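Local coordinates for protein AAA ATPase, central region (Enterococcus faecium, PDB 2R9G) that is probably an MgsA/RarA-type AAA+ ATPase acting in DNA replication and repair, represented here by its largely helical C-terminal portion in a four-chain assembly, at residues S19-S24 with R51-I56; A32-L37 with P90-V95. All blocks are in the same frame, centred on the assembly; numbering follows the deposited sequence.

Contact 1 (S19-S24 with R51-I56). With ACT (acetate ion), chain R.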
ATOM      1  N   SER C  19       5.644   8.806  25.340  1.00 33.02           N
ATOM      2  CA  SER C  19       6.607   7.757  25.683  1.00 32.79           C
ATOM      3  C   SER C  19       5.900   6.445  26.041  1.00 32.42           C
ATOM      4  O   SER C  19       6.254   5.400  25.510  1.00 30.68           O
ATOM      5  CB  SER C  19       7.516   8.217  26.833  1.00 35.23           C
ATOM      6  OG  SER C  19       8.390   7.187  27.254  1.00 38.96           O
ATOM      7  N   ALA C  20       4.882   6.517  26.902  1.00 28.10           N
ATOM      8  CA  ALA C  20       4.117   5.334  27.313  1.00 26.67           C
ATOM      9  C   ALA C  20       3.336   4.682  26.165  1.00 25.67           C
ATOM     10  O   ALA C  20       3.181   3.468  26.133  1.00 24.86           O
ATOM     11  CB  ALA C  20       3.193   5.681  28.449  1.00 23.38           C
ATOM     12  N   PHE C  21       2.846   5.509  25.243  1.00 26.44           N
ATOM     13  CA  PHE C  21       2.218   5.082  23.993  1.00 25.10           C
ATOM     14  C   PHE C  21       3.164   4.235  23.125  1.00 24.75           C
ATOM     15  O   PHE C  21       2.805   3.129  22.734  1.00 26.93           O
ATOM     16  CB  PHE C  21       1.710   6.330  23.239  1.00 25.88           C
ATOM     17  CG  PHE C  21       1.018   6.049  21.918  1.00 26.54           C
ATOM     18  CD1 PHE C  21      -0.064   5.184  21.840  1.00 25.87           C
ATOM     19  CD2 PHE C  21       1.417   6.719  20.766  1.00 30.84           C
ATOM     20  CE1 PHE C  21      -0.710   4.960  20.630  1.00 20.63           C
ATOM     21  CE2 PHE C  21       0.775   6.504  19.547  1.00 25.70           C
ATOM     22  CZ  PHE C  21      -0.289   5.616  19.481  1.00 28.84           C
ATOM     23  N   GLN C  22       4.364   4.751  22.836  1.00 26.36           N
ATOM     24  CA  GLN C  22       5.368   3.998  22.072  1.00 26.45           C
ATOM     25  C   GLN C  22       5.792   2.688  22.759  1.00 29.18           C
ATOM     26  O   GLN C  22       5.886   1.636  22.108  1.00 25.09           O
ATOM     27  CB  GLN C  22       6.588   4.874  21.716  1.00 27.42           C
ATOM     28  CG  GLN C  22       7.803   4.077  21.201  1.00 29.20           C
ATOM     29  CD  GLN C  22       8.646   4.789  20.151  1.00 33.93           C
ATOM     30  OE1 GLN C  22       8.699   6.015  20.093  1.00 38.63           O
ATOM     31  NE2 GLN C  22       9.324   4.007  19.321  1.00 35.99           N
ATOM     32  N   LYS C  23       6.010   2.766  24.071  1.00 28.82           N
ATOM     33  CA  LYS C  23       6.449   1.614  24.859  0.50 28.19           C
ATOM     34  C   LYS C  23       5.375   0.521  24.960  1.00 28.87           C
ATOM     35  O   LYS C  23       5.696  -0.675  24.925  1.00 31.72           O
ATOM     36  CB  LYS C  23       6.942   2.066  26.239  0.50 28.58           C
ATOM     37  CG  LYS C  23       8.248   2.868  26.180  0.50 24.29           C
ATOM     38  CD  LYS C  23       8.568   3.537  27.506  0.50 27.50           C
ATOM     39  CE  LYS C  23      10.000   4.066  27.540  0.50 25.78           C
ATOM     40  NZ  LYS C  23      10.186   5.266  26.668  0.50 19.91           N
ATOM     41  N   SER C  24       4.106   0.929  25.058  1.00 25.10           N
ATOM     42  CA  SER C  24       2.971  -0.012  25.045  1.00 27.62           C
ATOM     43  C   SER C  24       2.841  -0.782  23.727  1.00 28.17           C
ATOM     44  O   SER C  24       2.639  -1.996  23.742  1.00 30.45           O
ATOM     45  CB  SER C  24       1.641   0.702  25.333  1.00 27.01           C
ATOM     46  OG  SER C  24       1.606   1.284  26.625  1.00 21.04           O
ATOM     47  N   ARG C  51       2.669  11.449  13.756  1.00 26.76           N
ATOM     48  CA  ARG C  51       4.123  11.396  13.656  1.00 28.29           C
ATOM     49  C   ARG C  51       4.680  10.266  14.491  1.00 24.00           C
ATOM     50  O   ARG C  51       5.468   9.456  13.988  1.00 24.10           O
ATOM     51  CB  ARG C  51       4.757  12.719  14.077  1.00 29.31           C
ATOM     52  CG  ARG C  51       4.911  13.712  12.946  1.00 39.33           C
ATOM     53  CD  ARG C  51       5.855  14.849  13.321  1.00 46.30           C
ATOM     54  NE  ARG C  51       5.383  15.597  14.485  1.00 49.86           N
ATOM     55  CZ  ARG C  51       4.505  16.598  14.437  1.00 52.06           C
ATOM     56  NH1 ARG C  51       3.988  16.990  13.277  1.00 51.16           N
ATOM     57  NH2 ARG C  51       4.143  17.211  15.555  1.00 49.38           N
ATOM     58  N   ARG C  52       4.249  10.197  15.750  1.00 21.56           N
ATOM     59  CA  ARG C  52       4.675   9.132  16.639  0.50 23.05           C
ATOM     60  C   ARG C  52       4.277   7.743  16.160  1.00 25.19           C
ATOM     61  O   ARG C  52       5.065   6.804  16.258  1.00 28.07           O
ATOM     62  CB  ARG C  52       4.186   9.387  18.060  0.50 25.12           C
ATOM     63  CG  ARG C  52       5.290   9.852  18.987  0.50 23.77           C
ATOM     64  CD  ARG C  52       5.547  11.359  18.939  0.50 24.56           C
ATOM     65  NE  ARG C  52       6.190  11.832  17.715  0.50 20.98           N
ATOM     66  CZ  ARG C  52       7.473  11.664  17.393  0.50 20.13           C
ATOM     67  NH1 ARG C  52       8.306  11.012  18.192  0.50 23.78           N
ATOM     68  NH2 ARG C  52       7.926  12.164  16.253  0.50 28.39           N
ATOM     69  N   LEU C  53       3.068   7.618  15.612  1.00 24.99           N
ATOM     70  CA  LEU C  53       2.611   6.331  15.071  1.00 28.05           C
ATOM     71  C   LEU C  53       3.473   5.811  13.914  1.00 27.50           C
ATOM     72  O   LEU C  53       3.766   4.624  13.866  1.00 23.90           O
ATOM     73  CB  LEU C  53       1.135   6.382  14.667  1.00 30.31           C
ATOM     74  CG  LEU C  53       0.336   5.095  14.895  1.00 36.26           C
ATOM     75  CD1 LEU C  53       0.854   4.311  16.092  1.00 26.76           C
ATOM     76  CD2 LEU C  53      -1.104   5.442  15.118  1.00 35.28           C
ATOM     77  N   MET C  54       3.884   6.699  13.002  1.00 24.18           N
ATOM     78  CA  MET C  54       4.794   6.316  11.911  1.00 23.54           C
ATOM     79  C   MET C  54       6.181   5.898  12.416  1.00 24.36           C
ATOM     80  O   MET C  54       6.758   4.952  11.891  1.00 22.01           O
ATOM     81  CB  MET C  54       4.916   7.421  10.842  1.00 22.47           C
ATOM     82  CG  MET C  54       3.656   7.613   9.987  1.00 25.55           C
ATOM     83  SD  MET C  54       3.740   8.898   8.729  1.00 10.33           S
ATOM     84  CE  MET C  54       3.830  10.392   9.699  1.00 15.40           C
ATOM     85  N   VAL C  55       6.695   6.595  13.436  1.00 23.99           N
ATOM     86  CA  VAL C  55       7.962   6.229  14.083  1.00 25.17           C
ATOM     87  C   VAL C  55       7.881   4.829  14.687  1.00 27.89           C
ATOM     88  O   VAL C  55       8.760   4.003  14.440  1.00 29.10           O
ATOM     89  CB  VAL C  55       8.405   7.247  15.180  1.00 26.30           C
ATOM     90  CG1 VAL C  55       9.590   6.703  16.004  1.00 21.04           C
ATOM     91  CG2 VAL C  55       8.790   8.562  14.554  1.00 24.13           C
ATOM     92  N   ILE C  56       6.814   4.568  15.443  1.00 26.49           N
ATOM     93  CA  ILE C  56       6.634   3.280  16.133  1.00 27.77           C
ATOM     94  C   ILE C  56       6.606   2.111  15.142  1.00 27.59           C
ATOM     95  O   ILE C  56       7.366   1.158  15.294  1.00 32.04           O
ATOM     96  CB  ILE C  56       5.364   3.265  17.033  1.00 22.41           C
ATOM     97  CG1 ILE C  56       5.489   4.279  18.175  1.00 21.45           C
ATOM     98  CG2 ILE C  56       5.149   1.887  17.622  1.00 20.95           C
ATOM     99  CD1 ILE C  56       4.146   4.738  18.729  1.00 22.89           C
TER
HETATM  100  C   ACT R   1       5.662  15.320  18.222  1.00 48.67           C
HETATM  101  O   ACT R   1       5.622  16.426  17.640  1.00 44.52           O
HETATM  102  OXT ACT R   1       5.605  14.330  17.474  1.00 50.48           O
HETATM  103  CH3 ACT R   1       5.769  15.179  19.714  1.00 50.97           C

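Contact 2 (A32-L37 with P90-V95)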
ATOM      1  N   ALA C  32      -3.264  -1.074  26.819  1.00 26.81           N
ATOM      2  CA  ALA C  32      -2.482   0.050  27.315  1.00 27.06           C
ATOM      3  C   ALA C  32      -2.218   1.050  26.206  1.00 25.37           C
ATOM      4  O   ALA C  32      -2.297   2.252  26.429  1.00 36.13           O
ATOM      5  CB  ALA C  32      -1.188  -0.428  27.922  1.00 21.81           C
ATOM      6  N   ALA C  33      -1.930   0.553  25.005  1.00 27.04           N
ATOM      7  CA  ALA C  33      -1.690   1.429  23.852  1.00 26.18           C
ATOM      8  C   ALA C  33      -2.935   2.203  23.458  1.00 21.23           C
ATOM      9  O   ALA C  33      -2.850   3.374  23.075  1.00 31.93           O
ATOM     10  CB  ALA C  33      -1.166   0.639  22.682  1.00 16.39           C
ATOM     11  N   LEU C  34      -4.089   1.556  23.570  1.00 21.11           N
ATOM     12  CA  LEU C  34      -5.362   2.200  23.275  1.00 22.69           C
ATOM     13  C   LEU C  34      -5.738   3.206  24.351  1.00 27.32           C
ATOM     14  O   LEU C  34      -6.332   4.239  24.052  1.00 27.20           O
ATOM     15  CB  LEU C  34      -6.466   1.166  23.063  1.00 24.39           C
ATOM     16  CG  LEU C  34      -6.392   0.405  21.727  1.00 28.00           C
ATOM     17  CD1 LEU C  34      -7.540  -0.562  21.636  1.00 21.12           C
ATOM     18  CD2 LEU C  34      -6.396   1.335  20.513  1.00 20.51           C
ATOM     19  N   HIS C  35      -5.360   2.910  25.595  1.00 27.95           N
ATOM     20  CA  HIS C  35      -5.523   3.851  26.691  1.00 25.15           C
ATOM     21  C   HIS C  35      -4.723   5.126  26.450  1.00 27.40           C
ATOM     22  O   HIS C  35      -5.260   6.229  26.589  1.00 31.44           O
ATOM     23  CB  HIS C  35      -5.110   3.224  28.022  1.00 28.09           C
ATOM     24  CG  HIS C  35      -4.828   4.233  29.089  1.00 27.42           C
ATOM     25  ND1 HIS C  35      -5.824   4.969  29.692  1.00 28.61           N
ATOM     26  CD2 HIS C  35      -3.665   4.658  29.631  1.00 32.41           C
ATOM     27  CE1 HIS C  35      -5.287   5.792  30.572  1.00 32.28           C
ATOM     28  NE2 HIS C  35      -3.978   5.625  30.555  1.00 35.52           N
ATOM     29  N   TYR C  36      -3.449   4.975  26.081  1.00 29.34           N
ATOM     30  CA  TYR C  36      -2.592   6.132  25.813  1.00 24.08           C
ATOM     31  C   TYR C  36      -2.951   6.862  24.532  1.00 26.64           C
ATOM     32  O   TYR C  36      -2.817   8.086  24.477  1.00 23.69           O
ATOM     33  CB  TYR C  36      -1.102   5.775  25.859  1.00 20.56           C
ATOM     34  CG  TYR C  36      -0.670   5.366  27.247  1.00 23.88           C
ATOM     35  CD1 TYR C  36      -0.730   6.267  28.316  1.00 21.12           C
ATOM     36  CD2 TYR C  36      -0.242   4.069  27.502  1.00 22.14           C
ATOM     37  CE1 TYR C  36      -0.354   5.880  29.606  1.00 24.83           C
ATOM     38  CE2 TYR C  36       0.123   3.670  28.773  1.00 23.52           C
ATOM     39  CZ  TYR C  36       0.073   4.574  29.817  1.00 24.75           C
ATOM     40  OH  TYR C  36       0.458   4.159  31.064  1.00 29.89           O
ATOM     41  N   LEU C  37      -3.426   6.130  23.520  1.00 22.77           N
ATOM     42  CA  LEU C  37      -3.951   6.774  22.311  1.00 23.94           C
ATOM     43  C   LEU C  37      -5.141   7.663  22.670  1.00 24.89           C
ATOM     44  O   LEU C  37      -5.208   8.819  22.236  1.00 24.68           O
ATOM     45  CB  LEU C  37      -4.316   5.762  21.214  1.00 19.71           C
ATOM     46  CG  LEU C  37      -5.057   6.273  19.962  1.00 23.60           C
ATOM     47  CD1 LEU C  37      -4.321   7.426  19.265  1.00 21.61           C
ATOM     48  CD2 LEU C  37      -5.323   5.147  18.985  1.00 24.40           C
ATOM     49  N   PRO C  90      -9.040   5.175  11.926  1.00 24.04           N
ATOM     50  CA  PRO C  90      -7.841   4.541  11.352  1.00 26.05           C
ATOM     51  C   PRO C  90      -6.654   4.358  12.311  1.00 22.33           C
ATOM     52  O   PRO C  90      -5.942   3.356  12.213  1.00 23.08           O
ATOM     53  CB  PRO C  90      -7.450   5.482  10.193  1.00 25.47           C
ATOM     54  CG  PRO C  90      -8.231   6.726  10.389  1.00 22.39           C
ATOM     55  CD  PRO C  90      -9.473   6.324  11.104  1.00 27.54           C
ATOM     56  N   LEU C  91      -6.452   5.304  13.226  1.00 21.52           N
ATOM     57  CA  LEU C  91      -5.356   5.206  14.203  1.00 23.64           C
ATOM     58  C   LEU C  91      -5.526   4.028  15.146  1.00 20.60           C
ATOM     59  O   LEU C  91      -4.548   3.360  15.461  1.00 19.10           O
ATOM     60  CB  LEU C  91      -5.209   6.490  15.013  1.00 21.73           C
ATOM     61  CG  LEU C  91      -4.891   7.732  14.181  1.00 23.09           C
ATOM     62  CD1 LEU C  91      -4.803   8.936  15.080  1.00 26.01           C
ATOM     63  CD2 LEU C  91      -3.603   7.535  13.352  1.00 22.92           C
ATOM     64  N   ALA C  92      -6.758   3.790  15.598  1.00 20.83           N
ATOM     65  CA  ALA C  92      -7.075   2.620  16.431  1.00 22.32           C
ATOM     66  C   ALA C  92      -6.753   1.321  15.709  1.00 24.97           C
ATOM     67  O   ALA C  92      -6.130   0.412  16.295  1.00 22.43           O
ATOM     68  CB  ALA C  92      -8.544   2.632  16.854  1.00 23.31           C
ATOM     69  N   ASP C  93      -7.176   1.244  14.443  1.00 18.76           N
ATOM     70  CA  ASP C  93      -6.933   0.087  13.601  1.00 21.63           C
ATOM     71  C   ASP C  93      -5.452  -0.247  13.508  1.00 25.34           C
ATOM     72  O   ASP C  93      -5.069  -1.410  13.632  1.00 23.31           O
ATOM     73  CB  ASP C  93      -7.469   0.325  12.186  1.00 21.24           C
ATOM     74  CG  ASP C  93      -8.983   0.244  12.095  1.00 27.07           C
ATOM     75  OD1 ASP C  93      -9.485   0.534  10.997  1.00 28.38           O
ATOM     76  OD2 ASP C  93      -9.668  -0.096  13.087  1.00 29.06           O
ATOM     77  N   VAL C  94      -4.626   0.773  13.283  1.00 27.13           N
ATOM     78  CA  VAL C  94      -3.204   0.537  13.100  1.00 25.65           C
ATOM     79  C   VAL C  94      -2.495   0.236  14.406  1.00 25.02           C
ATOM     80  O   VAL C  94      -1.568  -0.554  14.424  1.00 25.75           O
ATOM     81  CB  VAL C  94      -2.470   1.627  12.234  1.00 29.46           C
ATOM     82  CG1 VAL C  94      -3.008   1.626  10.826  1.00 27.05           C
ATOM     83  CG2 VAL C  94      -2.590   3.000  12.815  1.00 34.44           C
ATOM     84  N   VAL C  95      -2.971   0.821  15.498  1.00 26.72           N
ATOM     85  CA  VAL C  95      -2.399   0.577  16.821  1.00 26.47           C
ATOM     86  C   VAL C  95      -2.549  -0.899  17.210  1.00 27.57           C
ATOM     87  O   VAL C  95      -1.576  -1.541  17.601  1.00 30.23           O
ATOM     88  CB  VAL C  95      -2.991   1.548  17.892  1.00 26.25           C
ATOM     89  CG1 VAL C  95      -2.774   1.038  19.308  1.00 33.52           C
ATOM     90  CG2 VAL C  95      -2.375   2.930  17.753  1.00 30.63           C
TER

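Contact 1 (S19-S24 with R51-I56)
The phenyl ring of Phe21 meets two methyl groups of helix 46-61, both approaching obliquely: Leu53 CD1 lies 3.8 Å from Phe21 CZ, and Ile56 CD1 is 3.9 Å from Phe21 CE2. With its CG anti to the backbone N (chi1 -180°), Phe21 sends the ring across the interhelical gap, where both aliphatic chains cross it at about a right angle. A broad, apolar phenyl suits this buried place, since one ring can serve two residues of the partner helix. Beside the interface, the Arg51 guanidinium has an acetate, probably from the crystallisation liquor, in plane at its edge: Arg51 NH2 donates a fairly straight hydrogen bond (2.7 Å, 162°) to acetate O, and NE a longer one to OXT. Arg52 NE lies 2.6 Å from acetate OXT, which its guanidinium meets obliquely.

Gln22 and Ile56 run past one another in opposite directions. Ile56 CD1 reaches the helix backbone, 3.6 Å from Gln22 CA, while its CG1 lies 3.8 Å from Gln22 CB. Glutamine fits a partly exposed margin: its methylenes pack on isoleucine while NE2 hydrogen-bonds Asp60 further along helix 46-61.

The segment axes cross at -31°, roughly parallel. This largely apolar helix packing, with the Gln22 chain at its margin, probably joins an AAA lid-type helix to the MgsA-type C-terminal helices.

Contact 2 (A32-L37 with P90-V95)
Val95 points its CB from helix 88-100 toward helix 30-43, and its two methyls divide there between three residues. The CG1 branch, anti to the backbone N (chi1 161°), comes 3.8 Å from Ala33 CB and equally close, 3.8 Å, to Leu34 CD2. The other branch, CG2, meets the tip of Leu37, with Val95 CG2 and Leu37 CD2 3.9 Å apart. A beta-branched valine is apt here because it spreads two methyls close to its own backbone, and the small Ala33 opposite lets the helices approach at that level.

Leu37 enters from the other helix, also aimed across the gap, and a single methyl does its work. Besides Val95, Leu37 CD2 rests against the backbone of the facing helix, 3.9 Å from Ala92 N, and lies 4.2 Å from Leu91 CB. Leu34 starts off to one side, but its CD2 swings inward and loosely approaches Ala92 CB at 4.4 Å; the short alanine side chain lets that methyl settle near it. The side chains that meet are all aliphatic and buried; the polar atoms they touch are backbone atoms of Ala92.

The segments are nearly antiparallel, at 154°, with axes 10.4 Å apart at closest approach: antiparallel helix packing within the all-helical part of the MgsA-type C-terminal region. Helix 46-61 flanks the pair, its Ile49 touching both Leu37 and Leu91. Helix 14-26 adds Ile25 against Ala33, helix 66-82 packs on Pro90 and Val94, and the second subunit brings Ala110 onto Leu34.

Overall arrangement
Contacts 1 and 2 have centres about 10 Å apart and interlock along the chain, since their segments alternate. Phe21 of contact 1 also packs on Leu37 and Val95 of contact 2, and its CD1 is 3.5 Å from Ala33 O; Leu53 similarly touches Leu91 and Val94. The two therefore form one continuous core of four helices. Helices 14-26 and 30-43 also meet where Ser24 OG lies 3.5 Å from Tyr36 CD2. At the second subunit, Tyr36 OH is hydrogen-bonded to that subunit's Tyr162 O, while Ser24 packs on the same tyrosine; Val55 packs on Leu82 of the third subunit. The acetate lies beside Arg51 and Arg52 on the flank of 51-56 and marks no known functional site.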